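Local coordinates for putative histidinol-phosphate aminotransferase (Erwinia carotovora atroseptica, PDB 3LY1), which binds pyridoxal 5'-phosphate and probably acts as a transaminase of the histidinol-phosphate aminotransferase type, at residues A[54-59]-A[254-259]; A[83-88]-A[93-98]; A[108-111]-A[115-118]; A[117-122]-A[126-131]; A[281-286]-A[343-348]. All coordinates share one frame; numbering follows the deposited sequence.

Contact 1 (A[54-59]-A[254-259]); sequences LMLGNK and ASMNDS
Met256, deposited as selenomethionine, lies against Lys59 and Leu56 of helix 50-63 and forms the tight part of this contact. Its SE atom sits 3.8 Å from CD of Lys59. On another flank the same SE atom touches CD1 of the buried Leu56 at 4.0 Å. The Met256 chain bends at its last torsion (chi3 75°). This turn lays CE along the base of the lysine, 3.9 Å from Lys59 CG and 3.8 Å from Lys59 O. The side chains of Met256 and Lys59 run antiparallel past one another, which gives the methylenes of the lysine an apolar surface to run along.

The looser side begins beyond Lys59 CD. There the lysine chain bends at chi3 and chi4 and brings NZ to Asn257, an exposed residue. NZ donates to OD1 of Asn257 at 2.8 Å. The ammonium group stands above the carbonyl plane, 36° out of it, and does not lie on a lone pair. No other hydrogen bond is made across the two segments.

Around them, Leu56 also packs on Ala252 and Leu253 of helix 246-255, and Met256 on Leu60 and His63. Asp258 N-caps the next helix, 259-283. The contact thus joins helix 50-63 to the turn between helices 246-255 and 259-283. Its chemistry is divided along one side chain. The stem of Lys59 packs against the selenium and the methyl of Met256, while its charged tip meets a neutral amide, so the polar link is a single hydrogen bond and not a salt bridge.

Contact 2 (A[83-88]-A[93-98]); sequences AAIEAY and AQLVIP. With EDO (1,2-ethanediol), chain I.
Ile85 and Leu95 meet methyl to methyl between helix 76-88 and strand 94-98. CD1 of Ile85 lies 4.2 Å from CD1 of Leu95. Neither residue aims its CB straight at the other segment, so the outer branches make the touch. In Ile85 the second torsion (chi2 -68°) swings CD1 over to the strand. Leu95, with CG anti to the backbone N (chi1 170°), carries CD1 toward the helix.

The end of the helix makes the second touch. The CB of Ala93 points at the helix and comes to 4.3 Å from the carbonyl oxygen of Tyr88. The Tyr88 ring itself is turned off from the strand. Its carbonyl oxygen accepts a 2.9 Å hydrogen bond from O1 of an ethanediol, probably a crystallisation additive. The same O1 also sits at the edge of the Tyr88 ring, near its plane and 3.7 Å from CD1.

The contact is small, buried and almost wholly apolar. Helix 76-88 lies here against the mixed sheet of the fold. Ile85, Tyr88 and Leu95 all reach Ile144 of the adjacent strand 143-148, while Tyr88 also packs on Val231 and Leu234 of helix 229-235. From the other side of strand 94-98, Val96 faces helix 129-137.

Contact 3 (A[108-111]-A[115-118]); sequences FAKI and KVTK. With EDO (1,2-ethanediol), chain J.
Lys110 and Ala109 of helix 104-111 share one methyl of the strand, CG2 of Val116. The lysine can be followed outward. Its CB leaves the helix across the line to the strand and does not aim at it. The lysine chain crosses Val116 obliquely, and CG comes to 4.1 Å from CG2 of Val116. Beyond CG the chain turns away, bent at its third torsion (chi3 -90°). CE approaches O2 of a bound ethanediol at 3.3 Å. At the tip, NZ donates a 2.8 Å hydrogen bond to that same O2. The diol probably comes from the crystallisation liquor, so this partner says little about the protein in solution.

Ala109 makes the inner part of the contact. Its CB points toward the strand and meets CG2 of Val116 at 4.0 Å. Val116 aims back at the helix, with CG1 anti to the backbone N (chi1 174°) and CG2 thereby left to face Ala109 and Lys110. The small alanine lets the backbones come near, with the CA atoms of Ala109 and Val116 7.0 Å apart. Ala109 also rests on Leu95, and Val116 on Ile97, both of strand 94-98.

These segments form the return half of a beta-alpha-beta unit made of strand 94-98, helix 104-111 and strand 115-119. Lys118 NZ lies 7.0 Å from Lys110 NZ but is engaged in a salt bridge with Glu106. Between the two segments the association rests on shape and apolar burial; the directional hydrogen bonds come from the pairing of strand 115-119 with strand 94-98.

Contact 4 (A[117-122]-A[126-131]); sequences TKVKML and AFDIEG
The Phe127 ring is met at its edge by the methyl of Met121, a selenomethionine. CE of Met121 lies near the ring plane, 3.5 Å from CD1 of Phe127. Both side chains head the same way, one beside the other, and bends at chi2 and chi3 of Met121 bring CE round to the ring. The second flat group is the Asp128 carboxylate. Gly131 N donates to its OD1 at 2.9 Å from well above the carboxylate plane, 68° out of it. This is the capping bond of Asp128, the N-cap of helix 129-137. The Leu122 side chain crosses that of Asp128 at about a right angle, and its CD2 touches Asp128 CB at 3.6 Å.

One direct backbone bond ties the segments. Leu122 N donates to Ala126 O at 3.0 Å with an N-H...O angle of 161°. Two waters extend the link. Water 1 donates to Val119 O and accepts from Asp128 N. Water 2 donates to Lys120 O and to Asp128 OD2, each at 2.6 Å. On the helix side, CG1 of Val119 packs on the backbone of Gly131, 3.9 Å from its CA. The glycine has no side chain to hold the strand away.

Outside the segments, Met121 and Phe127 both rest on Pro98, and the Phe127 side chain is about 9 Å from the bound cofactor. The connection from strand 115-119 to helix 129-137 therefore combines two chemistries. The methyl of Met121 packs on the Phe127 ring, and the Leu122 methyls cover the stem of Asp128. The Asp128 carboxylate caps the first turn of the helix; the bonds from Gly131 N and water 2 probably favour the ionised carboxylate.

Contact 5 (A[281-286]-A[343-348]); sequences EDLKLP and DTMREF
Asp282 and Arg346 form a salt bridge between two helices. NH2 of Arg346 donates to OD2 of Asp282 at 3.0 Å with a nearly straight N-H...O angle of 169°. The oxygen lies in the guanidinium plane, at its edge. It is met on its anti side but tilted out of the carboxylate plane, and the two flat groups are turned 56° apart. Water 3 accepts from Arg346 NE at 3.1 Å and adds a weak bond to the same OD2. The other end of the guanidinium is held within its own helix, where NH1 donates to OD1 of Asp343 at 2.9 Å, a second salt bridge. That bond is more bent and tilted from the guanidinium plane. Two carboxylates thus hold one arginine, whose chain, extended from CG to NE, reaches toward the neighbouring helix. Bonds at NH1, NH2 and NE hold the rotation of the guanidinium, and the two carboxylates probably balance its charge.

Deeper in, the packing is apolar. CD1 of Leu283 touches CE of Met345, a selenomethionine, at 3.9 Å, and the two side chains cross. The bend of Met345 at chi3 (62°) curls CE toward the leucine.

Helix 259-283 ends here in a Schellman motif, with Lys284 at positive phi. Arg349 of helix 335-350 donates to the carbonyl of Leu283. Met345 also packs on Leu276 and Leu280 and, on helix 303-312, on Tyr306 and Met310. Past the turn, Pro286 bonds through its backbone to Gln298 of strand 294-298.

How the contacts relate
From the N terminus, helix 50-63 opens contact 1, which closes about 200 residues later at 254-259. Contacts 2, 3 and 4 are nested inside this long loop, and each closes a short one. Contact 2 sets helix 76-88 on strand 94-98. Contact 3 follows in series and returns the chain to strand 115-119, which pairs with strand 94-98. Contact 4 starts on that strand, sharing Thr117 and Lys118 with contact 3, and leads into helix 129-137. Contacts 2 to 4 thus form one connected region at a margin of the large sheet. Contact 5 comes after contact 1 has closed and joins helices 259-283 and 335-350. Its centre is about 42 Å from that of contact 1.

Contact 1 (A[54-59]-A[254-259])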
# COMPACT_ATOMS: atom_id res chain seq x y z
N LEU A 54 4.32 3.92 -14.26
CA LEU A 54 4.34 5.13 -15.08
C LEU A 54 3.27 5.07 -16.17
O LEU A 54 2.51 6.01 -16.35
CB LEU A 54 5.76 5.41 -15.66
CG LEU A 54 6.86 5.80 -14.67
CD1 LEU A 54 8.21 5.96 -15.38
CD2 LEU A 54 6.55 7.09 -13.95
N MSE A 55 3.16 3.94 -16.87
CA MSE A 55 2.16 3.80 -17.91
C MSE A 55 0.71 3.91 -17.39
O MSE A 55 -0.15 4.53 -18.04
CB MSE A 55 2.34 2.46 -18.64
CG MSE A 55 3.72 2.27 -19.28
SE MSE A 55 4.14 3.51 -20.72
CE MSE A 55 5.45 4.66 -19.83
N LEU A 56 0.42 3.27 -16.27
CA LEU A 56 -0.92 3.35 -15.65
C LEU A 56 -1.25 4.79 -15.25
O LEU A 56 -2.35 5.26 -15.48
CB LEU A 56 -1.02 2.42 -14.42
CG LEU A 56 -2.37 2.33 -13.70
CD1 LEU A 56 -3.51 1.99 -14.68
CD2 LEU A 56 -2.29 1.34 -12.55
N GLY A 57 -0.28 5.48 -14.68
CA GLY A 57 -0.44 6.92 -14.31
C GLY A 57 -0.80 7.77 -15.53
O GLY A 57 -1.71 8.58 -15.48
N ASN A 58 -0.09 7.53 -16.63
CA ASN A 58 -0.32 8.26 -17.88
C ASN A 58 -1.68 7.93 -18.48
O ASN A 58 -2.37 8.82 -18.96
CB ASN A 58 0.76 7.93 -18.91
CG ASN A 58 2.13 8.43 -18.52
OD1 ASN A 58 2.28 9.28 -17.66
ND2 ASN A 58 3.16 7.93 -19.22
N LYS A 59 -2.08 6.67 -18.40
CA LYS A 59 -3.37 6.26 -18.89
C LYS A 59 -4.54 6.88 -18.08
O LYS A 59 -5.53 7.28 -18.64
CB LYS A 59 -3.43 4.74 -18.88
CG LYS A 59 -4.43 4.11 -19.81
CD LYS A 59 -4.39 2.56 -19.72
CE LYS A 59 -4.64 1.85 -21.09
NZ LYS A 59 -5.89 2.27 -21.76
N ALA A 254 -5.28 -3.52 -18.14
CA ALA A 254 -6.16 -4.32 -18.98
C ALA A 254 -7.65 -3.96 -18.79
O ALA A 254 -8.40 -3.89 -19.77
CB ALA A 254 -5.92 -5.80 -18.72
N SER A 255 -8.08 -3.74 -17.54
CA SER A 255 -9.50 -3.49 -17.24
C SER A 255 -9.95 -2.15 -17.86
O SER A 255 -11.05 -2.04 -18.41
CB SER A 255 -9.78 -3.54 -15.74
OG SER A 255 -11.16 -3.64 -15.47
N MSE A 256 -9.05 -1.17 -17.85
CA MSE A 256 -9.29 0.09 -18.56
C MSE A 256 -9.52 -0.05 -20.07
O MSE A 256 -10.11 0.86 -20.67
CB MSE A 256 -8.17 1.09 -18.30
CG MSE A 256 -8.14 1.61 -16.89
SE MSE A 256 -6.77 2.92 -16.76
CE MSE A 256 -7.72 4.38 -17.69
N ASN A 257 -9.07 -1.14 -20.70
CA ASN A 257 -9.35 -1.42 -22.12
C ASN A 257 -10.57 -2.34 -22.37
O ASN A 257 -11.10 -2.37 -23.47
CB ASN A 257 -8.14 -2.06 -22.83
CG ASN A 257 -6.94 -1.13 -22.93
OD1 ASN A 257 -7.07 0.09 -23.13
ND2 ASN A 257 -5.74 -1.70 -22.78
N ASP A 258 -11.01 -3.08 -21.34
CA ASP A 258 -12.12 -4.02 -21.45
C ASP A 258 -13.44 -3.33 -21.11
O ASP A 258 -14.02 -3.50 -20.03
CB ASP A 258 -11.91 -5.23 -20.53
CG ASP A 258 -12.81 -6.42 -20.88
OD1 ASP A 258 -13.80 -6.26 -21.66
OD2 ASP A 258 -12.51 -7.52 -20.38
N SER A 259 -13.91 -2.53 -22.06
CA SER A 259 -15.13 -1.75 -21.88
C SER A 259 -16.39 -2.64 -21.84
O SER A 259 -17.38 -2.29 -21.20
CB SER A 259 -15.21 -0.69 -22.99
OG SER A 259 -15.33 -1.31 -24.26

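Contact 2 (A[83-88]-A[93-98])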
# COMPACT_ATOMS: atom_id res chain seq x y z
N ALA A 83 -3.93 9.78 2.90
CA ALA A 83 -2.97 10.75 2.41
C ALA A 83 -3.57 12.15 2.26
O ALA A 83 -2.91 13.14 2.62
CB ALA A 83 -2.37 10.30 1.09
N ALA A 84 -4.81 12.21 1.77
CA ALA A 84 -5.52 13.46 1.62
C ALA A 84 -5.69 14.12 2.97
O ALA A 84 -5.40 15.31 3.10
CB ALA A 84 -6.87 13.27 0.92
N ILE A 85 -6.11 13.36 3.97
CA ILE A 85 -6.31 13.92 5.33
C ILE A 85 -4.97 14.34 5.95
O ILE A 85 -4.83 15.44 6.51
CB ILE A 85 -7.04 12.92 6.27
CG1 ILE A 85 -8.45 12.57 5.74
CG2 ILE A 85 -7.08 13.45 7.75
CD1 ILE A 85 -9.42 13.69 5.77
N GLU A 86 -3.95 13.49 5.83
CA GLU A 86 -2.64 13.84 6.42
C GLU A 86 -2.06 15.11 5.78
O GLU A 86 -1.43 15.95 6.46
CB GLU A 86 -1.66 12.64 6.32
CG GLU A 86 -1.97 11.51 7.34
CD GLU A 86 -0.89 10.42 7.37
OE1 GLU A 86 0.26 10.71 6.98
OE2 GLU A 86 -1.18 9.29 7.78
N ALA A 87 -2.25 15.25 4.48
CA ALA A 87 -1.70 16.37 3.74
C ALA A 87 -2.29 17.70 4.17
O ALA A 87 -1.58 18.70 4.16
CB ALA A 87 -1.88 16.16 2.21
N TYR A 88 -3.56 17.70 4.58
CA TYR A 88 -4.31 18.92 4.87
C TYR A 88 -4.69 19.07 6.34
O TYR A 88 -5.35 20.04 6.72
CB TYR A 88 -5.52 19.01 3.92
CG TYR A 88 -5.03 19.35 2.54
CD1 TYR A 88 -4.73 20.67 2.21
CD2 TYR A 88 -4.72 18.36 1.63
CE1 TYR A 88 -4.20 21.00 0.98
CE2 TYR A 88 -4.21 18.67 0.40
CZ TYR A 88 -3.94 20.01 0.08
OH TYR A 88 -3.41 20.33 -1.16
N ALA A 93 -7.41 22.58 12.16
CA ALA A 93 -8.39 22.14 11.16
C ALA A 93 -9.60 21.33 11.70
O ALA A 93 -9.53 20.64 12.74
CB ALA A 93 -7.69 21.34 10.10
N GLN A 94 -10.72 21.46 11.00
CA GLN A 94 -11.90 20.64 11.29
C GLN A 94 -12.18 19.79 10.05
O GLN A 94 -11.90 20.22 8.94
CB GLN A 94 -13.13 21.49 11.62
CG GLN A 94 -13.72 22.24 10.44
CD GLN A 94 -15.11 22.86 10.68
OE1 GLN A 94 -15.54 23.70 9.89
NE2 GLN A 94 -15.79 22.48 11.75
N LEU A 95 -12.73 18.61 10.26
CA LEU A 95 -13.29 17.81 9.17
C LEU A 95 -14.81 18.02 9.24
O LEU A 95 -15.39 17.84 10.30
CB LEU A 95 -12.97 16.33 9.37
CG LEU A 95 -13.69 15.35 8.44
CD1 LEU A 95 -13.05 15.44 7.09
CD2 LEU A 95 -13.64 13.90 8.98
N VAL A 96 -15.41 18.37 8.12
CA VAL A 96 -16.87 18.56 8.00
C VAL A 96 -17.42 17.40 7.18
O VAL A 96 -16.99 17.17 6.04
CB VAL A 96 -17.25 19.91 7.36
CG1 VAL A 96 -18.77 20.02 7.19
CG2 VAL A 96 -16.74 21.08 8.23
N ILE A 97 -18.33 16.64 7.80
CA ILE A 97 -18.93 15.44 7.18
C ILE A 97 -20.42 15.36 7.54
O ILE A 97 -20.85 15.88 8.63
CB ILE A 97 -18.25 14.11 7.65
CG1 ILE A 97 -17.86 14.14 9.14
CG2 ILE A 97 -16.99 13.76 6.76
CD1 ILE A 97 -17.58 12.72 9.77
N PRO A 98 -21.19 14.69 6.70
CA PRO A 98 -22.52 14.18 7.06
C PRO A 98 -22.38 13.18 8.19
O PRO A 98 -21.36 12.50 8.26
CB PRO A 98 -23.01 13.49 5.77
CG PRO A 98 -22.12 13.99 4.69
CD PRO A 98 -20.80 14.22 5.35
C1 EDO I . -7.38 22.28 4.66
O1 EDO I . -6.05 22.43 5.20
C2 EDO I . -7.90 23.55 4.01
O2 EDO I . -6.97 24.10 3.07

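Contact 3 (A[108-111]-A[115-118])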
# COMPACT_ATOMS: atom_id res chain seq x y z
N PHE A 108 -9.12 9.03 10.27
CA PHE A 108 -7.83 9.68 10.05
C PHE A 108 -7.85 11.11 10.58
O PHE A 108 -6.81 11.64 11.04
CB PHE A 108 -7.41 9.61 8.56
CG PHE A 108 -7.19 8.20 8.06
CD1 PHE A 108 -6.19 7.39 8.60
CD2 PHE A 108 -7.99 7.67 7.08
CE1 PHE A 108 -6.04 6.08 8.18
CE2 PHE A 108 -7.80 6.37 6.65
CZ PHE A 108 -6.82 5.59 7.21
N ALA A 109 -9.03 11.73 10.59
CA ALA A 109 -9.13 13.08 11.17
C ALA A 109 -8.87 13.09 12.67
O ALA A 109 -8.16 13.99 13.21
CB ALA A 109 -10.51 13.75 10.81
N LYS A 110 -9.41 12.10 13.35
CA LYS A 110 -9.16 11.90 14.77
C LYS A 110 -7.68 11.61 15.11
O LYS A 110 -7.16 12.14 16.06
CB LYS A 110 -10.04 10.80 15.31
CG LYS A 110 -11.50 11.23 15.43
CD LYS A 110 -12.25 10.37 16.48
CE LYS A 110 -12.85 9.14 15.89
NZ LYS A 110 -13.30 8.13 16.95
N ILE A 111 -7.03 10.76 14.32
CA ILE A 111 -5.58 10.51 14.44
C ILE A 111 -4.80 11.82 14.34
O ILE A 111 -3.90 12.07 15.14
CB ILE A 111 -5.14 9.42 13.41
CG1 ILE A 111 -5.66 8.04 13.85
CG2 ILE A 111 -3.63 9.41 13.22
CD1 ILE A 111 -5.84 7.05 12.71
N LYS A 115 -10.75 18.61 15.10
CA LYS A 115 -12.18 18.69 15.36
C LYS A 115 -12.94 17.97 14.25
O LYS A 115 -12.63 18.15 13.08
CB LYS A 115 -12.60 20.15 15.39
CG LYS A 115 -14.06 20.36 15.64
CD LYS A 115 -14.40 21.85 15.77
CE LYS A 115 -15.86 22.03 16.18
NZ LYS A 115 -16.10 23.43 16.61
N VAL A 116 -13.94 17.18 14.61
CA VAL A 116 -14.78 16.50 13.62
C VAL A 116 -16.19 17.04 13.79
O VAL A 116 -16.78 16.94 14.86
CB VAL A 116 -14.79 14.99 13.82
CG1 VAL A 116 -15.77 14.34 12.88
CG2 VAL A 116 -13.38 14.42 13.57
N THR A 117 -16.70 17.68 12.74
CA THR A 117 -17.98 18.37 12.77
C THR A 117 -18.96 17.60 11.90
O THR A 117 -18.87 17.63 10.66
CB THR A 117 -17.81 19.84 12.30
OG1 THR A 117 -16.91 20.53 13.18
CG2 THR A 117 -19.16 20.59 12.28
N LYS A 118 -19.87 16.87 12.54
CA LYS A 118 -20.85 16.05 11.85
C LYS A 118 -22.17 16.82 11.75
O LYS A 118 -22.62 17.42 12.73
CB LYS A 118 -21.09 14.73 12.59
CG LYS A 118 -19.94 13.76 12.51
CD LYS A 118 -20.25 12.49 13.34
CE LYS A 118 -18.99 11.68 13.50
NZ LYS A 118 -19.27 10.34 14.06
C1 EDO J . -12.08 4.17 14.57
O1 EDO J . -11.75 3.05 15.40
C2 EDO J . -11.15 5.35 14.86
O2 EDO J . -11.55 6.13 16.00

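Contact 4 (A[117-122]-A[126-131])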
# COMPACT_ATOMS: atom_id res chain seq x y z
N THR A 117 -16.70 17.68 12.74
CA THR A 117 -17.98 18.37 12.77
C THR A 117 -18.96 17.60 11.90
O THR A 117 -18.87 17.63 10.66
CB THR A 117 -17.81 19.84 12.30
OG1 THR A 117 -16.91 20.53 13.18
CG2 THR A 117 -19.16 20.59 12.28
N LYS A 118 -19.87 16.87 12.54
CA LYS A 118 -20.85 16.05 11.85
C LYS A 118 -22.17 16.82 11.75
O LYS A 118 -22.62 17.42 12.73
CB LYS A 118 -21.09 14.73 12.59
CG LYS A 118 -19.94 13.76 12.51
CD LYS A 118 -20.25 12.49 13.34
CE LYS A 118 -18.99 11.68 13.50
NZ LYS A 118 -19.27 10.34 14.06
N VAL A 119 -22.75 16.81 10.55
CA VAL A 119 -23.99 17.49 10.26
C VAL A 119 -25.09 16.45 10.08
O VAL A 119 -25.00 15.53 9.24
CB VAL A 119 -23.86 18.36 8.98
CG1 VAL A 119 -25.21 19.01 8.64
CG2 VAL A 119 -22.74 19.39 9.17
N LYS A 120 -26.14 16.60 10.89
CA LYS A 120 -27.26 15.66 10.89
C LYS A 120 -27.81 15.48 9.48
O LYS A 120 -27.84 16.42 8.70
CB LYS A 120 -28.33 16.15 11.87
CG LYS A 120 -29.48 15.18 12.13
CD LYS A 120 -30.55 15.80 13.05
CE LYS A 120 -31.67 14.79 13.38
NZ LYS A 120 -32.05 14.87 14.83
N MSE A 121 -28.20 14.26 9.12
CA MSE A 121 -28.83 14.02 7.83
C MSE A 121 -30.22 14.69 7.78
O MSE A 121 -30.85 14.92 8.83
CB MSE A 121 -29.01 12.53 7.57
CG MSE A 121 -27.74 11.68 7.69
SE MSE A 121 -26.16 12.34 6.78
CE MSE A 121 -26.41 11.44 5.10
N LEU A 122 -30.68 15.02 6.58
CA LEU A 122 -32.05 15.50 6.39
C LEU A 122 -33.00 14.36 6.67
O LEU A 122 -32.57 13.20 6.73
CB LEU A 122 -32.27 16.09 4.98
CG LEU A 122 -31.47 17.39 4.75
CD1 LEU A 122 -31.73 17.92 3.36
CD2 LEU A 122 -31.75 18.47 5.81
N ALA A 126 -30.71 12.19 3.18
CA ALA A 126 -29.86 12.90 2.23
C ALA A 126 -28.92 13.82 3.01
O ALA A 126 -29.19 14.18 4.16
CB ALA A 126 -30.70 13.70 1.22
N PHE A 127 -27.85 14.22 2.36
CA PHE A 127 -26.91 15.16 2.91
C PHE A 127 -27.64 16.48 3.13
O PHE A 127 -28.45 16.87 2.31
CB PHE A 127 -25.79 15.43 1.92
CG PHE A 127 -24.78 14.33 1.77
CD1 PHE A 127 -24.91 13.11 2.40
CD2 PHE A 127 -23.69 14.52 0.93
CE1 PHE A 127 -23.93 12.12 2.21
CE2 PHE A 127 -22.74 13.54 0.74
CZ PHE A 127 -22.87 12.35 1.36
N ASP A 128 -27.38 17.14 4.25
CA ASP A 128 -27.82 18.51 4.45
C ASP A 128 -26.70 19.42 3.92
O ASP A 128 -25.85 19.90 4.69
CB ASP A 128 -28.13 18.75 5.93
CG ASP A 128 -28.55 20.18 6.23
OD1 ASP A 128 -28.72 20.98 5.31
OD2 ASP A 128 -28.71 20.52 7.42
N ILE A 129 -26.70 19.67 2.60
CA ILE A 129 -25.66 20.51 2.01
C ILE A 129 -25.61 21.92 2.61
O ILE A 129 -24.52 22.44 2.90
CB ILE A 129 -25.76 20.58 0.47
CG1 ILE A 129 -25.46 19.19 -0.09
CG2 ILE A 129 -24.68 21.55 -0.06
CD1 ILE A 129 -23.99 18.78 0.10
N GLU A 130 -26.78 22.52 2.86
CA GLU A 130 -26.79 23.84 3.52
C GLU A 130 -26.16 23.79 4.92
O GLU A 130 -25.41 24.70 5.30
CB GLU A 130 -28.18 24.45 3.56
CG GLU A 130 -28.77 24.83 2.19
CD GLU A 130 -27.90 25.83 1.38
OE1 GLU A 130 -27.23 26.70 1.98
OE2 GLU A 130 -27.89 25.72 0.13
N GLY A 131 -26.40 22.71 5.66
CA GLY A 131 -25.76 22.52 6.97
C GLY A 131 -24.24 22.37 6.89
O GLY A 131 -23.52 22.89 7.71
O HOH W 1 -25.70 15.76 6.47
O HOH W 2 -28.87 18.74 9.30

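Contact 5 (A[281-286]-A[343-348])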
# COMPACT_ATOMS: atom_id res chain seq x y z
N GLU A 281 -40.37 -4.16 -1.56
CA GLU A 281 -41.73 -3.74 -1.91
C GLU A 281 -42.82 -4.73 -1.50
O GLU A 281 -43.83 -4.33 -0.96
CB GLU A 281 -41.80 -3.43 -3.41
CG GLU A 281 -41.18 -2.09 -3.67
CD GLU A 281 -40.99 -1.79 -5.11
OE1 GLU A 281 -41.53 -2.55 -5.95
OE2 GLU A 281 -40.30 -0.78 -5.39
N ASP A 282 -42.59 -6.02 -1.71
CA ASP A 282 -43.55 -7.04 -1.27
C ASP A 282 -43.68 -7.03 0.26
O ASP A 282 -44.74 -7.23 0.80
CB ASP A 282 -43.09 -8.42 -1.72
CG ASP A 282 -43.20 -8.63 -3.25
OD1 ASP A 282 -43.84 -7.81 -3.97
OD2 ASP A 282 -42.62 -9.62 -3.73
N LEU A 283 -42.56 -6.83 0.95
CA LEU A 283 -42.51 -6.84 2.41
C LEU A 283 -42.90 -5.51 3.04
O LEU A 283 -43.02 -5.39 4.29
CB LEU A 283 -41.10 -7.24 2.86
CG LEU A 283 -40.69 -8.67 2.51
CD1 LEU A 283 -39.19 -8.83 2.80
CD2 LEU A 283 -41.56 -9.63 3.32
N LYS A 284 -43.07 -4.51 2.18
CA LYS A 284 -43.33 -3.12 2.59
C LYS A 284 -42.26 -2.59 3.55
O LYS A 284 -42.58 -1.94 4.56
CB LYS A 284 -44.73 -2.99 3.21
CG LYS A 284 -45.84 -3.35 2.25
CD LYS A 284 -47.22 -3.13 2.87
CE LYS A 284 -48.36 -3.56 1.90
NZ LYS A 284 -49.74 -3.52 2.55
N LEU A 285 -40.99 -2.86 3.23
CA LEU A 285 -39.89 -2.31 3.99
C LEU A 285 -39.33 -1.11 3.20
O LEU A 285 -38.96 -1.25 2.05
CB LEU A 285 -38.81 -3.38 4.28
CG LEU A 285 -39.20 -4.46 5.30
CD1 LEU A 285 -38.24 -5.70 5.18
CD2 LEU A 285 -39.25 -3.91 6.75
N PRO A 286 -39.32 0.10 3.81
CA PRO A 286 -38.77 1.23 3.07
C PRO A 286 -37.27 1.03 2.73
O PRO A 286 -36.52 0.40 3.50
CB PRO A 286 -38.95 2.42 4.04
CG PRO A 286 -40.11 2.01 4.94
CD PRO A 286 -39.99 0.52 5.07
N ASP A 343 -35.89 -14.66 -1.72
CA ASP A 343 -36.82 -15.66 -1.27
C ASP A 343 -36.61 -16.06 0.20
O ASP A 343 -37.59 -16.37 0.87
CB ASP A 343 -36.81 -16.84 -2.18
CG ASP A 343 -37.37 -16.50 -3.54
OD1 ASP A 343 -38.30 -15.65 -3.59
OD2 ASP A 343 -36.87 -17.06 -4.53
N THR A 344 -35.37 -16.05 0.71
CA THR A 344 -35.11 -16.29 2.13
C THR A 344 -35.78 -15.19 2.99
O THR A 344 -36.38 -15.46 4.05
CB THR A 344 -33.58 -16.38 2.42
OG1 THR A 344 -33.03 -17.47 1.67
CG2 THR A 344 -33.30 -16.63 3.89
N MSE A 345 -35.69 -13.95 2.54
CA MSE A 345 -36.37 -12.85 3.19
C MSE A 345 -37.91 -13.09 3.26
O MSE A 345 -38.51 -12.95 4.33
CB MSE A 345 -36.06 -11.55 2.44
CG MSE A 345 -34.62 -11.15 2.51
SE MSE A 345 -34.22 -9.66 1.32
CE MSE A 345 -35.37 -8.30 2.06
N ARG A 346 -38.52 -13.53 2.14
CA ARG A 346 -39.95 -13.84 2.14
C ARG A 346 -40.28 -14.92 3.15
O ARG A 346 -41.30 -14.83 3.83
CB ARG A 346 -40.44 -14.24 0.74
CG ARG A 346 -40.46 -13.07 -0.21
CD ARG A 346 -40.77 -13.55 -1.67
NE ARG A 346 -40.81 -12.41 -2.58
CZ ARG A 346 -39.84 -12.05 -3.41
NH1 ARG A 346 -38.72 -12.78 -3.53
NH2 ARG A 346 -39.99 -10.97 -4.17
N GLU A 347 -39.39 -15.91 3.27
CA GLU A 347 -39.59 -16.99 4.23
C GLU A 347 -39.41 -16.51 5.67
O GLU A 347 -40.14 -16.97 6.58
CB GLU A 347 -38.64 -18.15 3.96
CG GLU A 347 -38.94 -18.93 2.69
CD GLU A 347 -40.29 -19.64 2.76
OE1 GLU A 347 -40.44 -20.57 3.59
OE2 GLU A 347 -41.19 -19.23 1.99
N PHE A 348 -38.43 -15.63 5.89
CA PHE A 348 -38.23 -15.01 7.19
C PHE A 348 -39.50 -14.28 7.63
O PHE A 348 -39.89 -14.35 8.82
CB PHE A 348 -37.09 -13.98 7.17
CG PHE A 348 -35.71 -14.53 7.46
CD1 PHE A 348 -35.32 -15.78 7.06
CD2 PHE A 348 -34.78 -13.73 8.12
CE1 PHE A 348 -34.02 -16.25 7.30
CE2 PHE A 348 -33.48 -14.19 8.37
CZ PHE A 348 -33.10 -15.45 7.96
O HOH W 3 -43.75 -12.09 -1.80